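Local structure of serine proteinase inhibitor 1 (Myxoma virus, 6BJ5) at residues L47-G52 / S95-T100; E77-A82 / N117-D122; L203-R208 / R304-S309; A262-R265 / A271-P274; V268-A271 / S275-D278. The protein inhibits serine endopeptidases as a viral serpin and is important for the virulence of myxoma virus. All coordinates share one frame; numbering follows the deposited sequence.

Interaction 1 (L47-G52 / S95-T100)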
# COMPACT_ATOMS: atom_id res chain seq x y z
N LEU A 47 3.05 -15.70 4.08
CA LEU A 47 2.81 -16.80 3.13
C LEU A 47 4.05 -17.65 2.93
O LEU A 47 3.95 -18.83 2.58
CB LEU A 47 2.39 -16.23 1.77
CG LEU A 47 2.02 -17.24 0.68
CD1 LEU A 47 0.80 -18.03 1.08
CD2 LEU A 47 1.75 -16.56 -0.64
N ARG A 48 5.20 -17.07 3.18
CA ARG A 48 6.48 -17.71 2.93
C ARG A 48 6.79 -18.74 4.01
O ARG A 48 7.43 -19.76 3.74
CB ARG A 48 7.51 -16.59 2.80
CG ARG A 48 8.87 -16.98 2.51
CD ARG A 48 9.70 -15.73 2.31
NE ARG A 48 11.09 -16.10 2.51
CZ ARG A 48 11.83 -16.71 1.59
NH1 ARG A 48 11.31 -17.00 0.39
NH2 ARG A 48 13.08 -17.03 1.89
N ILE A 49 6.32 -18.51 5.24
CA ILE A 49 6.51 -19.46 6.32
C ILE A 49 5.79 -20.77 6.02
O ILE A 49 6.15 -21.81 6.56
CB ILE A 49 6.01 -18.84 7.64
CG1 ILE A 49 6.78 -17.55 7.95
CG2 ILE A 49 6.12 -19.80 8.80
CD1 ILE A 49 8.25 -17.79 8.15
N ALA A 50 4.80 -20.74 5.14
CA ALA A 50 4.08 -21.94 4.76
C ALA A 50 4.64 -22.63 3.52
O ALA A 50 4.30 -23.79 3.27
CB ALA A 50 2.60 -21.60 4.52
N ALA A 51 5.48 -21.96 2.74
CA ALA A 51 5.91 -22.48 1.45
C ALA A 51 7.21 -23.28 1.57
O ALA A 51 7.95 -23.19 2.55
CB ALA A 51 6.08 -21.35 0.44
N GLY A 52 7.47 -24.10 0.55
CA GLY A 52 8.73 -24.79 0.46
C GLY A 52 9.19 -24.88 -0.98
O GLY A 52 8.42 -24.63 -1.92
N SER A 95 3.01 -19.07 15.38
CA SER A 95 2.62 -18.35 16.59
C SER A 95 3.80 -17.62 17.21
O SER A 95 3.63 -16.52 17.74
CB SER A 95 2.00 -19.31 17.59
OG SER A 95 1.82 -18.66 18.84
N SER A 96 5.00 -18.23 17.16
CA SER A 96 6.20 -17.66 17.77
C SER A 96 6.72 -16.45 17.01
O SER A 96 7.43 -15.61 17.59
CB SER A 96 7.31 -18.70 17.86
OG SER A 96 7.68 -19.14 16.57
N ARG A 97 6.45 -16.37 15.72
CA ARG A 97 7.00 -15.32 14.89
C ARG A 97 6.08 -14.13 14.71
O ARG A 97 6.57 -13.03 14.46
CB ARG A 97 7.35 -15.86 13.52
CG ARG A 97 8.33 -16.94 13.58
CD ARG A 97 8.78 -17.17 12.19
NE ARG A 97 8.86 -15.90 11.50
CZ ARG A 97 9.74 -15.64 10.55
NH1 ARG A 97 10.62 -16.57 10.19
NH2 ARG A 97 9.74 -14.44 9.97
N PHE A 98 4.76 -14.32 14.82
CA PHE A 98 3.83 -13.22 14.59
C PHE A 98 2.94 -12.96 15.79
O PHE A 98 1.92 -12.28 15.66
CB PHE A 98 3.00 -13.47 13.34
CG PHE A 98 3.83 -13.83 12.16
CD1 PHE A 98 3.81 -15.12 11.65
CD2 PHE A 98 4.64 -12.89 11.55
CE1 PHE A 98 4.60 -15.47 10.56
CE2 PHE A 98 5.43 -13.23 10.48
CZ PHE A 98 5.41 -14.53 9.98
N ASN A 99 3.30 -13.52 16.95
CA ASN A 99 2.59 -13.26 18.20
C ASN A 99 1.09 -13.43 18.02
O ASN A 99 0.29 -12.63 18.49
CB ASN A 99 2.91 -11.87 18.74
CG ASN A 99 2.71 -11.76 20.23
OD1 ASN A 99 3.01 -12.70 20.98
ND2 ASN A 99 2.20 -10.61 20.69
N THR A 100 0.70 -14.47 17.28
CA THR A 100 -0.71 -14.72 17.02
C THR A 100 -0.85 -16.16 16.55
O THR A 100 0.08 -16.73 15.98
CB THR A 100 -1.28 -13.73 15.99
OG1 THR A 100 -2.71 -13.82 15.98
CG2 THR A 100 -0.78 -14.06 14.59

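Interaction 2 (E77-A82 / N117-D122)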
# COMPACT_ATOMS: atom_id res chain seq x y z
N GLU A 77 -2.78 -12.05 10.37
CA GLU A 77 -3.60 -13.16 10.84
C GLU A 77 -3.70 -14.14 9.69
O GLU A 77 -3.62 -13.76 8.52
CB GLU A 77 -5.02 -12.71 11.26
CG GLU A 77 -5.07 -11.63 12.33
CD GLU A 77 -4.42 -12.02 13.65
OE1 GLU A 77 -4.65 -13.15 14.14
OE2 GLU A 77 -3.66 -11.20 14.18
N LEU A 78 -3.87 -15.42 10.04
CA LEU A 78 -4.10 -16.49 9.09
C LEU A 78 -5.34 -17.27 9.54
O LEU A 78 -5.44 -17.68 10.69
CB LEU A 78 -2.87 -17.41 8.98
CG LEU A 78 -3.00 -18.65 8.10
CD1 LEU A 78 -3.31 -18.30 6.65
CD2 LEU A 78 -1.76 -19.52 8.20
N PHE A 79 -6.28 -17.46 8.62
CA PHE A 79 -7.52 -18.17 8.92
C PHE A 79 -7.52 -19.43 8.08
O PHE A 79 -7.70 -19.37 6.85
CB PHE A 79 -8.73 -17.30 8.59
CG PHE A 79 -8.76 -16.02 9.36
CD1 PHE A 79 -9.35 -15.97 10.60
CD2 PHE A 79 -8.13 -14.89 8.86
CE1 PHE A 79 -9.34 -14.79 11.33
CE2 PHE A 79 -8.13 -13.71 9.57
CZ PHE A 79 -8.73 -13.66 10.81
N VAL A 80 -7.30 -20.58 8.71
CA VAL A 80 -7.29 -21.84 7.99
C VAL A 80 -8.54 -22.61 8.35
O VAL A 80 -8.93 -22.66 9.53
CB VAL A 80 -6.03 -22.66 8.29
CG1 VAL A 80 -6.08 -23.97 7.52
CG2 VAL A 80 -4.83 -21.85 7.90
N ASP A 81 -9.16 -23.21 7.35
CA ASP A 81 -10.38 -23.97 7.57
C ASP A 81 -10.11 -25.13 8.52
O ASP A 81 -9.01 -25.70 8.54
CB ASP A 81 -10.94 -24.48 6.26
CG ASP A 81 -12.31 -25.08 6.44
OD1 ASP A 81 -13.29 -24.32 6.53
OD2 ASP A 81 -12.39 -26.32 6.54
N ALA A 82 -11.09 -25.42 9.39
CA ALA A 82 -10.93 -26.47 10.40
C ALA A 82 -10.79 -27.87 9.83
O ALA A 82 -10.34 -28.76 10.55
CB ALA A 82 -12.09 -26.46 11.38
N ASN A 117 -14.48 -10.62 10.80
CA ASN A 117 -14.56 -9.21 11.13
C ASN A 117 -14.64 -9.00 12.64
O ASN A 117 -13.93 -8.15 13.20
CB ASN A 117 -15.76 -8.58 10.41
CG ASN A 117 -15.47 -8.33 8.94
OD1 ASN A 117 -14.76 -7.39 8.59
ND2 ASN A 117 -16.00 -9.20 8.08
N SER A 118 -15.48 -9.78 13.33
CA SER A 118 -15.52 -9.71 14.79
C SER A 118 -14.19 -10.05 15.43
O SER A 118 -13.97 -9.71 16.60
CB SER A 118 -16.62 -10.63 15.34
OG SER A 118 -16.27 -11.13 16.62
N TYR A 119 -13.28 -10.71 14.71
CA TYR A 119 -11.96 -11.02 15.24
C TYR A 119 -10.98 -9.87 15.04
O TYR A 119 -10.15 -9.62 15.93
CB TYR A 119 -11.41 -12.29 14.59
CG TYR A 119 -10.02 -12.70 15.05
CD1 TYR A 119 -8.88 -12.22 14.41
CD2 TYR A 119 -9.85 -13.56 16.12
CE1 TYR A 119 -7.62 -12.58 14.84
CE2 TYR A 119 -8.61 -13.93 16.56
CZ TYR A 119 -7.50 -13.44 15.92
OH TYR A 119 -6.26 -13.83 16.37
N VAL A 120 -11.03 -9.18 13.90
CA VAL A 120 -10.00 -8.18 13.62
C VAL A 120 -10.18 -6.95 14.51
O VAL A 120 -9.20 -6.36 14.97
CB VAL A 120 -9.99 -7.81 12.13
CG1 VAL A 120 -8.98 -6.70 11.86
CG2 VAL A 120 -9.63 -9.02 11.30
N LYS A 121 -11.42 -6.54 14.75
CA LYS A 121 -11.71 -5.54 15.78
C LYS A 121 -12.56 -6.23 16.85
O LYS A 121 -13.62 -6.74 16.51
CB LYS A 121 -12.42 -4.31 15.20
CG LYS A 121 -11.51 -3.19 14.64
CD LYS A 121 -10.20 -3.72 14.09
CE LYS A 121 -9.17 -2.62 13.91
NZ LYS A 121 -7.82 -3.22 13.81
N ASP A 122 -12.14 -6.28 18.12
CA ASP A 122 -10.91 -5.70 18.69
C ASP A 122 -9.65 -6.21 18.04
O ASP A 122 -9.70 -7.25 17.38
CB ASP A 122 -10.82 -6.00 20.19
CG ASP A 122 -11.64 -5.03 21.05
OD1 ASP A 122 -11.50 -3.80 20.87
OD2 ASP A 122 -12.39 -5.51 21.92

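Interaction 3 (L203-R208 / R304-S309)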
# COMPACT_ATOMS: atom_id res chain seq x y z
N LEU A 203 7.22 16.09 2.95
CA LEU A 203 6.31 16.63 3.94
C LEU A 203 6.36 15.75 5.17
O LEU A 203 5.83 14.63 5.15
CB LEU A 203 4.89 16.67 3.37
CG LEU A 203 4.72 17.37 2.03
CD1 LEU A 203 3.39 16.97 1.44
CD2 LEU A 203 4.73 18.87 2.25
N PRO A 204 7.03 16.15 6.24
CA PRO A 204 7.10 15.30 7.42
C PRO A 204 5.82 15.32 8.25
O PRO A 204 5.17 16.35 8.41
CB PRO A 204 8.26 15.89 8.22
CG PRO A 204 8.32 17.32 7.79
CD PRO A 204 7.94 17.32 6.34
N TYR A 205 5.51 14.16 8.83
CA TYR A 205 4.39 14.05 9.76
C TYR A 205 4.89 14.40 11.15
O TYR A 205 6.09 14.53 11.39
CB TYR A 205 3.79 12.65 9.75
CG TYR A 205 3.09 12.32 8.46
CD1 TYR A 205 1.86 12.88 8.16
CD2 TYR A 205 3.70 11.49 7.53
CE1 TYR A 205 1.25 12.60 6.96
CE2 TYR A 205 3.10 11.20 6.34
CZ TYR A 205 1.88 11.76 6.06
OH TYR A 205 1.28 11.48 4.86
N LYS A 206 3.94 14.54 12.09
CA LYS A 206 4.29 15.07 13.41
C LYS A 206 5.19 14.11 14.18
O LYS A 206 5.99 14.53 15.01
CB LYS A 206 3.02 15.42 14.18
CG LYS A 206 3.18 15.62 15.69
CD LYS A 206 1.82 15.88 16.35
CE LYS A 206 1.87 15.77 17.88
NZ LYS A 206 0.54 15.38 18.43
N ARG A 207 5.11 12.81 13.87
CA ARG A 207 6.03 11.84 14.47
C ARG A 207 7.47 12.10 14.04
O ARG A 207 8.41 11.92 14.83
CB ARG A 207 5.60 10.42 14.10
CG ARG A 207 4.19 9.96 14.58
CD ARG A 207 4.03 9.91 16.11
NE ARG A 207 4.06 11.23 16.72
CZ ARG A 207 4.05 11.46 18.03
NH1 ARG A 207 4.09 12.70 18.49
NH2 ARG A 207 4.01 10.45 18.89
N ARG A 208 7.67 12.50 12.79
CA ARG A 208 8.92 12.69 12.05
C ARG A 208 9.66 11.38 11.74
O ARG A 208 10.75 11.46 11.18
CB ARG A 208 9.89 13.67 12.74
CG ARG A 208 10.14 14.93 11.87
CD ARG A 208 11.39 15.76 12.20
NE ARG A 208 11.22 16.66 13.34
CZ ARG A 208 12.01 16.69 14.41
NH1 ARG A 208 13.05 15.87 14.47
NH2 ARG A 208 11.78 17.54 15.40
N ARG A 304 -4.94 18.83 8.00
CA ARG A 304 -4.50 18.41 9.33
C ARG A 304 -3.46 17.27 9.31
O ARG A 304 -2.71 17.11 10.28
CB ARG A 304 -5.74 18.03 10.15
CG ARG A 304 -5.53 17.26 11.43
CD ARG A 304 -5.33 18.13 12.67
NE ARG A 304 -5.25 17.28 13.85
CZ ARG A 304 -4.41 17.47 14.87
NH1 ARG A 304 -3.56 18.49 14.86
NH2 ARG A 304 -4.41 16.62 15.89
N GLY A 305 -3.37 16.52 8.23
CA GLY A 305 -2.50 15.36 8.16
C GLY A 305 -3.07 14.31 7.21
O GLY A 305 -3.80 14.64 6.29
N THR A 306 -2.75 13.04 7.48
CA THR A 306 -3.09 11.95 6.58
C THR A 306 -3.64 10.75 7.34
O THR A 306 -3.11 10.37 8.39
CB THR A 306 -1.86 11.51 5.78
OG1 THR A 306 -1.46 12.58 4.90
CG2 THR A 306 -2.15 10.23 4.96
N THR A 307 -4.69 10.12 6.79
CA THR A 307 -5.23 8.86 7.30
C THR A 307 -5.15 7.83 6.19
O THR A 307 -5.71 8.04 5.11
CB THR A 307 -6.67 9.01 7.79
OG1 THR A 307 -6.75 10.04 8.78
CG2 THR A 307 -7.16 7.68 8.42
N ALA A 308 -4.43 6.73 6.44
CA ALA A 308 -4.15 5.74 5.40
C ALA A 308 -4.41 4.34 5.93
O ALA A 308 -4.06 4.01 7.07
CB ALA A 308 -2.72 5.81 4.89
N SER A 309 -4.93 3.50 5.05
CA SER A 309 -5.39 2.20 5.48
C SER A 309 -5.17 1.20 4.36
O SER A 309 -5.37 1.53 3.19
CB SER A 309 -6.88 2.28 5.84
OG SER A 309 -7.31 1.07 6.36

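Interaction 4 (A262-R265 / A271-P274)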
# COMPACT_ATOMS: atom_id res chain seq x y z
N ALA A 262 -0.17 -9.10 -11.49
CA ALA A 262 1.10 -8.44 -11.20
C ALA A 262 2.09 -9.38 -10.52
O ALA A 262 3.29 -9.37 -10.85
CB ALA A 262 0.88 -7.22 -10.30
N LEU A 263 1.64 -10.16 -9.54
CA LEU A 263 2.58 -11.01 -8.82
C LEU A 263 3.11 -12.11 -9.72
O LEU A 263 4.27 -12.51 -9.60
CB LEU A 263 1.94 -11.59 -7.57
CG LEU A 263 1.72 -10.60 -6.44
CD1 LEU A 263 0.82 -11.25 -5.41
CD2 LEU A 263 3.03 -10.16 -5.81
N GLN A 264 2.27 -12.61 -10.63
CA GLN A 264 2.76 -13.60 -11.59
C GLN A 264 3.80 -12.99 -12.51
O GLN A 264 4.87 -13.58 -12.74
CB GLN A 264 1.59 -14.18 -12.39
CG GLN A 264 0.79 -15.24 -11.63
CD GLN A 264 -0.51 -15.59 -12.32
OE1 GLN A 264 -0.99 -14.85 -13.18
NE2 GLN A 264 -1.09 -16.73 -11.96
N ARG A 265 3.52 -11.79 -13.04
CA ARG A 265 4.50 -11.12 -13.88
C ARG A 265 5.78 -10.78 -13.11
O ARG A 265 6.82 -10.59 -13.74
CB ARG A 265 3.86 -9.89 -14.53
CG ARG A 265 2.75 -10.30 -15.52
CD ARG A 265 1.91 -9.15 -16.11
NE ARG A 265 2.64 -8.24 -17.00
CZ ARG A 265 2.10 -7.17 -17.57
NH1 ARG A 265 0.82 -6.88 -17.36
NH2 ARG A 265 2.83 -6.40 -18.36
N ALA A 271 2.83 -20.52 -6.54
CA ALA A 271 1.81 -20.40 -5.52
C ALA A 271 0.41 -20.50 -6.11
O ALA A 271 -0.49 -21.03 -5.46
CB ALA A 271 1.98 -19.09 -4.75
N PHE A 272 0.22 -20.05 -7.35
CA PHE A 272 -1.10 -20.06 -7.98
C PHE A 272 -1.39 -21.34 -8.74
O PHE A 272 -2.54 -21.54 -9.15
CB PHE A 272 -1.26 -18.89 -8.97
CG PHE A 272 -1.14 -17.55 -8.34
CD1 PHE A 272 0.10 -16.95 -8.17
CD2 PHE A 272 -2.27 -16.89 -7.87
CE1 PHE A 272 0.21 -15.71 -7.58
CE2 PHE A 272 -2.17 -15.65 -7.27
CZ PHE A 272 -0.92 -15.06 -7.12
N ASP A 273 -0.40 -22.20 -8.94
CA ASP A 273 -0.59 -23.36 -9.79
C ASP A 273 -0.86 -24.55 -8.89
O ASP A 273 0.03 -24.95 -8.12
CB ASP A 273 0.65 -23.60 -10.64
CG ASP A 273 0.54 -24.82 -11.53
OD1 ASP A 273 -0.49 -25.53 -11.49
OD2 ASP A 273 1.52 -25.05 -12.28
N PRO A 274 -2.05 -25.16 -8.95
CA PRO A 274 -2.37 -26.27 -8.02
C PRO A 274 -1.45 -27.46 -8.19
O PRO A 274 -1.10 -28.12 -7.20
CB PRO A 274 -3.82 -26.62 -8.38
CG PRO A 274 -4.36 -25.41 -9.04
CD PRO A 274 -3.21 -24.78 -9.78

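Interaction 5 (V268-A271 / S275-D278)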
# COMPACT_ATOMS: atom_id res chain seq x y z
N VAL A 268 6.08 -14.67 -9.22
CA VAL A 268 5.38 -15.51 -8.24
C VAL A 268 4.34 -16.32 -9.01
O VAL A 268 3.24 -15.85 -9.29
CB VAL A 268 4.77 -14.68 -7.12
CG1 VAL A 268 4.08 -15.61 -6.12
CG2 VAL A 268 5.84 -13.80 -6.41
N ARG A 269 4.70 -17.53 -9.40
CA ARG A 269 3.82 -18.31 -10.25
C ARG A 269 3.39 -19.62 -9.63
O ARG A 269 2.23 -20.02 -9.79
CB ARG A 269 4.51 -18.58 -11.60
CG ARG A 269 4.86 -17.35 -12.43
CD ARG A 269 5.38 -17.76 -13.79
NE ARG A 269 5.87 -16.66 -14.61
CZ ARG A 269 5.12 -15.90 -15.41
NH1 ARG A 269 3.81 -16.12 -15.51
NH2 ARG A 269 5.68 -14.93 -16.12
N ASP A 270 4.30 -20.30 -8.91
CA ASP A 270 3.98 -21.63 -8.38
C ASP A 270 2.85 -21.57 -7.36
O ASP A 270 1.99 -22.46 -7.31
CB ASP A 270 5.21 -22.29 -7.75
CG ASP A 270 6.09 -23.01 -8.76
OD1 ASP A 270 5.73 -23.05 -9.95
OD2 ASP A 270 7.10 -23.61 -8.33
N ALA A 271 2.83 -20.52 -6.54
CA ALA A 271 1.81 -20.40 -5.52
C ALA A 271 0.41 -20.50 -6.11
O ALA A 271 -0.49 -21.03 -5.46
CB ALA A 271 1.98 -19.09 -4.75
N SER A 275 -1.01 -27.73 -9.43
CA SER A 275 -0.14 -28.87 -9.68
C SER A 275 1.23 -28.69 -9.06
O SER A 275 1.87 -29.68 -8.69
CB SER A 275 0.00 -29.10 -11.19
OG SER A 275 -1.25 -29.34 -11.80
N ARG A 276 1.69 -27.45 -8.93
CA ARG A 276 3.09 -27.19 -8.62
C ARG A 276 3.29 -26.50 -7.28
O ARG A 276 4.44 -26.23 -6.90
CB ARG A 276 3.73 -26.36 -9.73
CG ARG A 276 3.88 -27.06 -11.07
CD ARG A 276 4.91 -26.33 -11.94
NE ARG A 276 6.06 -25.95 -11.13
CZ ARG A 276 7.17 -26.67 -11.00
NH1 ARG A 276 7.30 -27.83 -11.64
NH2 ARG A 276 8.16 -26.23 -10.23
N ALA A 277 2.22 -26.20 -6.55
CA ALA A 277 2.29 -25.34 -5.37
C ALA A 277 2.71 -26.16 -4.16
O ALA A 277 1.99 -27.06 -3.73
CB ALA A 277 0.95 -24.65 -5.11
N ASP A 278 3.91 -25.92 -3.66
CA ASP A 278 4.41 -26.58 -2.46
C ASP A 278 4.14 -25.70 -1.24
O ASP A 278 4.94 -24.82 -0.91
CB ASP A 278 5.90 -26.88 -2.56
CG ASP A 278 6.46 -27.52 -1.29
OD1 ASP A 278 5.67 -27.89 -0.41
OD2 ASP A 278 7.69 -27.61 -1.14

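Interaction 1 (L47-G52 / S95-T100)
Ile49 carries CG1 beside its own backbone N and opposite the carbonyl carbon (chi1 -60°), which sends the CG1-CD1 arm out of helix 37-49 toward Arg97 and Phe98. Arg97 comes from the opposite direction and kinks at chi3 (36°), laying its guanidinium against the tip of that arm. The methyl CD1 of Ile49 rests over one face of the group, off toward its rim, 3.4 Å from Arg97 NH1 and 3.6 Å from Arg97 CZ. A guanidinium suits this place because its flat face accepts a methyl while its N-H groups point outward in the plane: NH2 makes a weak hydrogen bond to Glu63 O, and NH1 a long, weak ion pair with Glu93.

The contact joins two helices of the serpin fold near the surface, 37-49 and 88-98, which probably correspond to helices B and E of the family. Their backbones stay well apart, Ile49 CA and Arg97 CA being 9.5 Å from each other, and the arms of Ile49, Arg97 and Phe98 span the distance. Nearer the root of the same arm, CG1 of Ile49 meets the edge of the Phe98 ring in its plane, 3.9 Å from CZ. Over the centre of one face of that ring lies CB of Arg97, 4.0 Å above it, and Phe94 meets the ring as well.

Interaction 2 (E77-A82 / N117-D122)
The carboxylate oxygen OE1 of Glu77 is gripped by two hydroxyls. Tyr119 OH donates to Glu77 OE1 at 2.8 Å, approaching from above the carboxylate plane, about 49° out of it, and the second bond to the same oxygen comes from Thr100 OG1. The other oxygen, OE2, forms a salt bridge with Lys123. A glutamate suits this buried position because both its oxygens find partners, and the nearby lysine and the hydroxyls would probably favour its charged form.

The chain of Glu77 bends at chi2 (-61°), which lets the carboxylate come alongside the tyrosine instead of running straight on: Glu77 CD lies at the edge of the Tyr119 ring, in its plane, 3.5 Å from CE1. Tyr119 thus uses its hydroxyl and one edge on the glutamate, and it offers a face to a second residue of the strand. Phe79, two positions along and on the same side, turns its edge to that face in an offset edge-to-face pair, with the ring centroids 5.7 Å apart and the planes at 86°. The nearest atoms of the pair are Phe79 CZ and Tyr119 CD1, 3.9 Å apart.

Leu78, between them, faces the other way, onto Phe90 and Phe94 of helix 88-98. Strand 73-81 is therefore sandwiched between that helix and helix 112-120, the arrangement typical of serpins, where helix F lies across the central sheet A.

Interaction 3 (L203-R208 / R304-S309)
A buried hydroxyl-to-hydroxyl hydrogen bond joins the turn just after strand 198-204 to the start of strand 305-314, at the place known in serpins as the breach, where the top of the large central sheet meets the smaller sheet behind it. Strand 305-314 runs between strands 142-153 and 293-302 and antiparallel to both, consistent with a reactive-centre loop inserted into the sheet. Tyr205 OH and Thr306 OG1 lie 3.0 Å apart, and either may be the donor.

Tyr205 stands at the first position of a type I turn that ends at Arg208. Its ring stacks on Trp154, and a tyrosine fits here because it can pack a flat face there and still carry a polar group to strand 305-314. Thr306 keeps OG1 beside its backbone N (chi1 -66°), placing it at the edge of the tyrosine ring, in its plane. Gly305 just before it has phi 150°, backbone angles that call for glycine. Ile20 of the second chain packs on both Tyr205 and Thr306. The threonine also makes carbon contact with the phenol: its CB is 3.5 Å from Tyr205 CE1 and 3.3 Å from Tyr205 OH.

Interaction 4 (A262-R265 / A271-P274)
Phe272 reaches from the loop toward helix 260-265, and its atoms meet Gln264 first and Leu263 later. At the root of the side chain, CB lies beside the terminal amide of Gln264. CG meets the same amide, whose plane is turned 69° from that of the ring, so that the two flat groups do not stack. One atom further, CD1 of Phe272 touches the aliphatic part of the glutamine, 3.9 Å from Gln264 CG. CE1 is 4.1 Å from that same Gln264 CG and has Leu263 CB at 4.5 Å, the loosest of these approaches. The ring owes this direction to its first torsion (chi1 -61°), which places CG opposite the carbonyl carbon.

Here the serpin chain leaves a short helix, probably helix I, and doubles back in the long irregular connection that leads to strand 293-302 of the central sheet. The ring fills the angle between helix and returning loop, and it packs also on Val290 and Val293. Phenylalanine suits such a corner, being large, rigid and wholly apolar.

The two helix residues divide the work by character. Leu263 is buried, and besides the ring it touches Val293 and, on helix 37-49, Leu40 and Leu44. Gln264 brings its CG methylene against the ring while its amide crosses the root of the phenylalanine, and the residue is only partly exposed. Beyond the aromatic residue the loop turns again: Asp273 OD1 accepts a hydrogen bond from Ser275 N, closing an Asx turn across Pro274.

Interaction 5 (V268-A271 / S275-D278)
Asp270 and Arg276 form a two-pronged salt bridge across a tight bend of the loop. The stronger prong runs from Arg276 NE to Asp270 OD1, 3.1 Å long and nearly straight, with an angle of 168° at the hydrogen. The other, from Arg276 NH2 to Asp270 OD2, is weak at 3.4 Å. The acid sits at the edge of the guanidinium, practically in its plane, yet the arginine approaches OD1 from above the carboxylate plane, the two planes being inclined by 43°. This tilt helps to explain why only one prong is short. Arg276 gets there by curling back at chi3 (42°), which brings its NE-NH2 side against the acid.

Next to the salt bridge the two backbone arms close up. Ala277 CB lies 3.3 Å from Asp270 O and 3.9 Å from Ala271 O, and the CA atoms of Ala271 and Ala277 are only 5.0 Å apart; a small methyl suits so close an approach.

The next shell belongs largely to helix 53-58. Asn54 ND2 gives Asp270 OD2 a hydrogen bond, its stronger partner, and so helps fix the rotation of the carboxylate that the arginine meets. Glu58 OE1 accepts from the backbone N atoms of Arg269 and Asp270, while Thr55 OG1 bonds to Asp278 N. Both arms of the bend are thereby tied to one helix. The pairing is a side-on guanidinium-carboxylate salt bridge, here within the irregular serpin connection between helix 260-265 and strand 293-302 of the central sheet.

In the fold
Interactions 1 and 2 interlock along the chain, their segments alternating, and they touch where Thr100 of one bonds Glu77 of the other; their centres are 15 Å apart. Interaction 4 joins helix 260-265 to the loop after it, and interaction 5 lies within that loop; they share Ala271, about 7 Å between centres, and both are nested inside the loop that interaction 3 closes. The backbone bond of Gly52 with Asp278 links interaction 5 to interaction 1. Interaction 3 stands apart from these four, 29 to 39 Å between centres, but reaches the same large sheet as interaction 2. That sheet, which in serpins takes up the reactive-centre loop, thus connects the breach with the helix-covered far end.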